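Local coordinates for peptidase M16 C-terminal domain-containing protein (Enterococcus faecalis, PDB 3D3Y) that is of unknown function but probably belongs to the M16 metallopeptidase-like proteins and may bind a metal ion, at residues 237-245 with 409-417. Numbering follows the deposited sequence.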
loop_
_atom_site.group_PDB
_atom_site.type_symbol
_atom_site.label_atom_id
_atom_site.label_comp_id
_atom_site.label_asym_id
_atom_site.label_seq_id
_atom_site.Cartn_x
_atom_site.Cartn_y
_atom_site.Cartn_z
ATOM N N GLN A 237 -6.368 13.419 11.592
ATOM C CA GLN A 237 -7.601 14.216 11.578
ATOM C C GLN A 237 -8.117 14.293 12.996
ATOM O O GLN A 237 -7.781 13.421 13.815
ATOM C CB GLN A 237 -8.646 13.558 10.684
ATOM C CG GLN A 237 -8.939 12.110 11.037
ATOM C CD GLN A 237 -10.072 11.537 10.189
ATOM O OE1 GLN A 237 -10.238 11.902 9.021
ATOM N NE2 GLN A 237 -10.854 10.642 10.778
ATOM N N PRO A 238 -8.918 15.325 13.311
ATOM C CA PRO A 238 -9.466 15.392 14.663
ATOM C C PRO A 238 -10.395 14.226 14.996
ATOM O O PRO A 238 -11.096 13.696 14.102
ATOM C CB PRO A 238 -10.260 16.704 14.658
ATOM C CG PRO A 238 -9.745 17.468 13.504
ATOM C CD PRO A 238 -9.359 16.466 12.489
ATOM N N ILE A 239 -10.362 13.827 16.270
ATOM C CA ILE A 239 -11.378 12.969 16.869
ATOM C C ILE A 239 -12.711 13.736 16.920
ATOM O O ILE A 239 -12.748 14.886 17.369
ATOM C CB ILE A 239 -10.958 12.528 18.280
ATOM C CG1 ILE A 239 -9.763 11.571 18.196
ATOM C CG2 ILE A 239 -12.083 11.801 18.982
ATOM C CD1 ILE A 239 -8.675 11.894 19.177
ATOM N N ARG A 240 -13.773 13.097 16.430
ATOM C CA ARG A 240 -15.143 13.597 16.517
ATOM C C ARG A 240 -15.761 13.069 17.817
ATOM O O ARG A 240 -15.530 11.918 18.215
ATOM C CB ARG A 240 -15.993 13.074 15.344
ATOM C CG ARG A 240 -15.597 13.505 13.909
ATOM C CD ARG A 240 -15.863 12.340 12.886
ATOM N NE ARG A 240 -14.665 11.536 12.612
ATOM C CZ ARG A 240 -14.628 10.385 11.921
ATOM N NH1 ARG A 240 -13.466 9.767 11.762
ATOM N NH2 ARG A 240 -15.728 9.827 11.404
ATOM N N ASN A 241 -16.574 13.886 18.473
ATOM C CA ASN A 241 -17.225 13.418 19.695
ATOM C C ASN A 241 -18.420 12.504 19.472
ATOM O O ASN A 241 -18.791 11.728 20.364
ATOM C CB ASN A 241 -17.509 14.566 20.669
ATOM C CG ASN A 241 -16.263 14.948 21.478
ATOM O OD1 ASN A 241 -15.674 14.100 22.179
ATOM N ND2 ASN A 241 -15.840 16.210 21.368
ATOM N N VAL A 242 -18.983 12.533 18.271
ATOM C CA VAL A 242 -20.096 11.657 17.955
ATOM C C VAL A 242 -19.618 10.597 16.945
ATOM O O VAL A 242 -18.906 10.927 15.992
ATOM C CB VAL A 242 -21.290 12.478 17.407
ATOM C CG1 VAL A 242 -22.415 11.573 16.912
ATOM C CG2 VAL A 242 -21.826 13.442 18.475
ATOM N N ILE A 243 -19.982 9.336 17.162
ATOM C CA ILE A 243 -19.720 8.279 16.178
ATOM C C ILE A 243 -20.650 8.396 14.957
ATOM O O ILE A 243 -21.861 8.504 15.129
ATOM C CB ILE A 243 -19.879 6.902 16.824
ATOM C CG1 ILE A 243 -18.774 6.715 17.871
ATOM C CG2 ILE A 243 -19.853 5.770 15.771
ATOM C CD1 ILE A 243 -19.130 5.817 19.012
ATOM N N GLU A 244 -20.092 8.394 13.741
ATOM C CA GLU A 244 -20.926 8.345 12.525
ATOM C C GLU A 244 -21.235 6.905 12.133
ATOM O O GLU A 244 -20.334 6.086 11.979
ATOM C CB GLU A 244 -20.263 9.080 11.350
ATOM C CG GLU A 244 -20.188 10.601 11.543
ATOM C CD GLU A 244 -21.565 11.300 11.581
ATOM O OE1 GLU A 244 -21.701 12.220 12.420
ATOM O OE2 GLU A 244 -22.491 10.950 10.793
ATOM N N GLU A 245 -22.521 6.604 11.959
ATOM C CA GLU A 245 -22.975 5.270 11.553
ATOM C C GLU A 245 -23.681 5.401 10.210
ATOM O O GLU A 245 -24.573 6.265 10.046
ATOM C CB GLU A 245 -23.940 4.706 12.593
ATOM C CG GLU A 245 -23.477 4.928 14.028
ATOM C CD GLU A 245 -24.305 4.189 15.086
ATOM O OE1 GLU A 245 -25.013 3.211 14.749
ATOM O OE2 GLU A 245 -24.225 4.582 16.276
ATOM N N ARG A 409 -6.479 4.526 24.478
ATOM C CA ARG A 409 -6.329 5.587 23.453
ATOM C C ARG A 409 -7.277 5.431 22.280
ATOM O O ARG A 409 -7.672 6.408 21.656
ATOM C CB ARG A 409 -4.912 5.574 22.908
ATOM C CG ARG A 409 -3.954 6.216 23.856
ATOM C CD ARG A 409 -2.518 6.071 23.381
ATOM N NE ARG A 409 -1.612 6.626 24.393
ATOM C CZ ARG A 409 -0.665 7.526 24.143
ATOM N NH1 ARG A 409 -0.486 7.983 22.903
ATOM N NH2 ARG A 409 0.096 7.960 25.142
ATOM N N LEU A 410 -7.600 4.182 21.966
ATOM C CA LEU A 410 -8.507 3.829 20.887
ATOM C C LEU A 410 -9.796 4.561 21.065
ATOM O O LEU A 410 -10.327 4.588 22.167
ATOM C CB LEU A 410 -8.826 2.342 20.971
ATOM C CG LEU A 410 -8.908 1.626 19.651
ATOM C CD1 LEU A 410 -7.463 1.484 19.231
ATOM C CD2 LEU A 410 -9.525 0.253 19.801
ATOM N N GLU A 411 -10.337 5.114 19.990
ATOM C CA GLU A 411 -11.589 5.841 20.074
ATOM C C GLU A 411 -12.440 5.521 18.855
ATOM O O GLU A 411 -12.076 5.879 17.735
ATOM C CB GLU A 411 -11.314 7.341 20.105
ATOM C CG GLU A 411 -12.542 8.188 20.218
ATOM C CD GLU A 411 -13.064 8.311 21.657
ATOM O OE1 GLU A 411 -14.238 8.721 21.817
ATOM O OE2 GLU A 411 -12.310 8.012 22.611
ATOM N N LEU A 412 -13.578 4.870 19.081
ATOM C CA LEU A 412 -14.499 4.518 17.972
ATOM C C LEU A 412 -15.000 5.781 17.302
ATOM O O LEU A 412 -15.322 6.778 17.988
ATOM C CB LEU A 412 -15.650 3.624 18.467
ATOM C CG LEU A 412 -16.687 3.113 17.465
ATOM C CD1 LEU A 412 -16.010 2.357 16.314
ATOM C CD2 LEU A 412 -17.748 2.240 18.167
ATOM N N GLN A 413 -15.016 5.764 15.961
ATOM C CA GLN A 413 -15.363 6.945 15.157
ATOM C C GLN A 413 -16.425 6.705 14.087
ATOM O O GLN A 413 -17.212 7.602 13.771
ATOM C CB GLN A 413 -14.103 7.542 14.500
ATOM C CG GLN A 413 -13.114 8.234 15.512
ATOM C CD GLN A 413 -13.660 9.526 16.100
ATOM O OE1 GLN A 413 -14.394 9.523 17.117
ATOM N NE2 GLN A 413 -13.321 10.640 15.475
ATOM N N ALA A 414 -16.454 5.507 13.517
ATOM C CA ALA A 414 -17.381 5.252 12.429
ATOM C C ALA A 414 -17.786 3.790 12.435
ATOM O O ALA A 414 -17.011 2.925 12.820
ATOM C CB ALA A 414 -16.748 5.668 11.076
ATOM N N ILE A 415 -19.019 3.524 12.032
ATOM C CA ILE A 415 -19.507 2.162 11.909
ATOM C C ILE A 415 -20.199 2.104 10.549
ATOM O O ILE A 415 -21.066 2.947 10.247
ATOM C CB ILE A 415 -20.598 1.837 12.971
ATOM C CG1 ILE A 415 -20.035 1.845 14.389
ATOM C CG2 ILE A 415 -21.318 0.493 12.633
ATOM C CD1 ILE A 415 -21.109 1.910 15.446
ATOM N N PHE A 416 -19.833 1.124 9.729
ATOM C CA PHE A 416 -20.521 0.948 8.464
ATOM C C PHE A 416 -21.178 -0.416 8.460
ATOM O O PHE A 416 -20.530 -1.431 8.764
ATOM C CB PHE A 416 -19.562 1.078 7.265
ATOM C CG PHE A 416 -20.250 0.873 5.934
ATOM C CD1 PHE A 416 -21.016 1.883 5.371
ATOM C CD2 PHE A 416 -20.197 -0.368 5.291
ATOM C CE1 PHE A 416 -21.685 1.674 4.149
ATOM C CE2 PHE A 416 -20.864 -0.597 4.075
ATOM C CZ PHE A 416 -21.611 0.420 3.506
ATOM N N PHE A 417 -22.462 -0.428 8.128
ATOM C CA PHE A 417 -23.273 -1.633 8.114
ATOM C C PHE A 417 -23.816 -1.877 6.701
ATOM O O PHE A 417 -24.577 -1.067 6.161
ATOM C CB PHE A 417 -24.399 -1.457 9.144
ATOM C CG PHE A 417 -25.357 -2.631 9.263
ATOM C CD1 PHE A 417 -24.905 -3.944 9.202
ATOM C CD2 PHE A 417 -26.716 -2.397 9.482
ATOM C CE1 PHE A 417 -25.792 -5.024 9.359
ATOM C CE2 PHE A 417 -27.621 -3.473 9.621
ATOM C CZ PHE A 417 -27.145 -4.793 9.572
#
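Glu244 grips the strand 411-421 with both of its backbone polar atoms. Its N donates to Gln413 O at 3.0 Å, from a position tilted 32° out of the carbonyl plane, while Ile415 N donates to Glu244 O at 2.9 Å and lies in the plane of that carbonyl. One residue of the first strand thus bonds to the two residues flanking Ala414, which is the signature of parallel pairing; Glu245 opposite Ile415 continues the register. A CA-H...O contact of 3.1 Å from Ala414 CA to Glu244 O supplements the ladder.

Ahead of strand 244-251, the loop at Arg240 lies against the side chain of Gln413, a residue of strand 411-421. CG lies anti to the carbonyl carbon and the chain bends again at chi2 (-70°), which brings the amide up against the backbone of Arg240. The Arg240 guanidinium crosses the Gln413 side chain at a slant, its plane turned 70° from the amide; Gln413 CB lies 3.5 Å above the guanidinium plane, offset toward its rim. Tyr162 of helix 150-162 adds a cation-pi contact to the same arginine.

Apolar groups fill the flanks. Ile243 and Leu412 meet at about a right angle, Ile243 CD1 lying 3.9 Å from Leu412 CD2, and the other branch of Ile243 turns CG2 to Ile415 CD1. Alongside Ile415 runs Glu245, pointing the same way with its CD 3.9 Å from Ile415 CD1; its carboxylate is engaged in a salt bridge with Arg326. Farther out, Ile239 CG2 rests on Glu411 CG.

On its other side, strand 411-421 pairs with strand 255-262, where Gln413 and Ala414 both face Ala260 in a classic beta bulge. Strand 244-251 is outermost, so this pair forms the parallel edge of an otherwise antiparallel five-stranded sheet, with helix 150-162 against Ala414 and Phe416 and helix 326-341 against Ile415 and Phe417, consistent with the alpha/beta fold of M16-family domains.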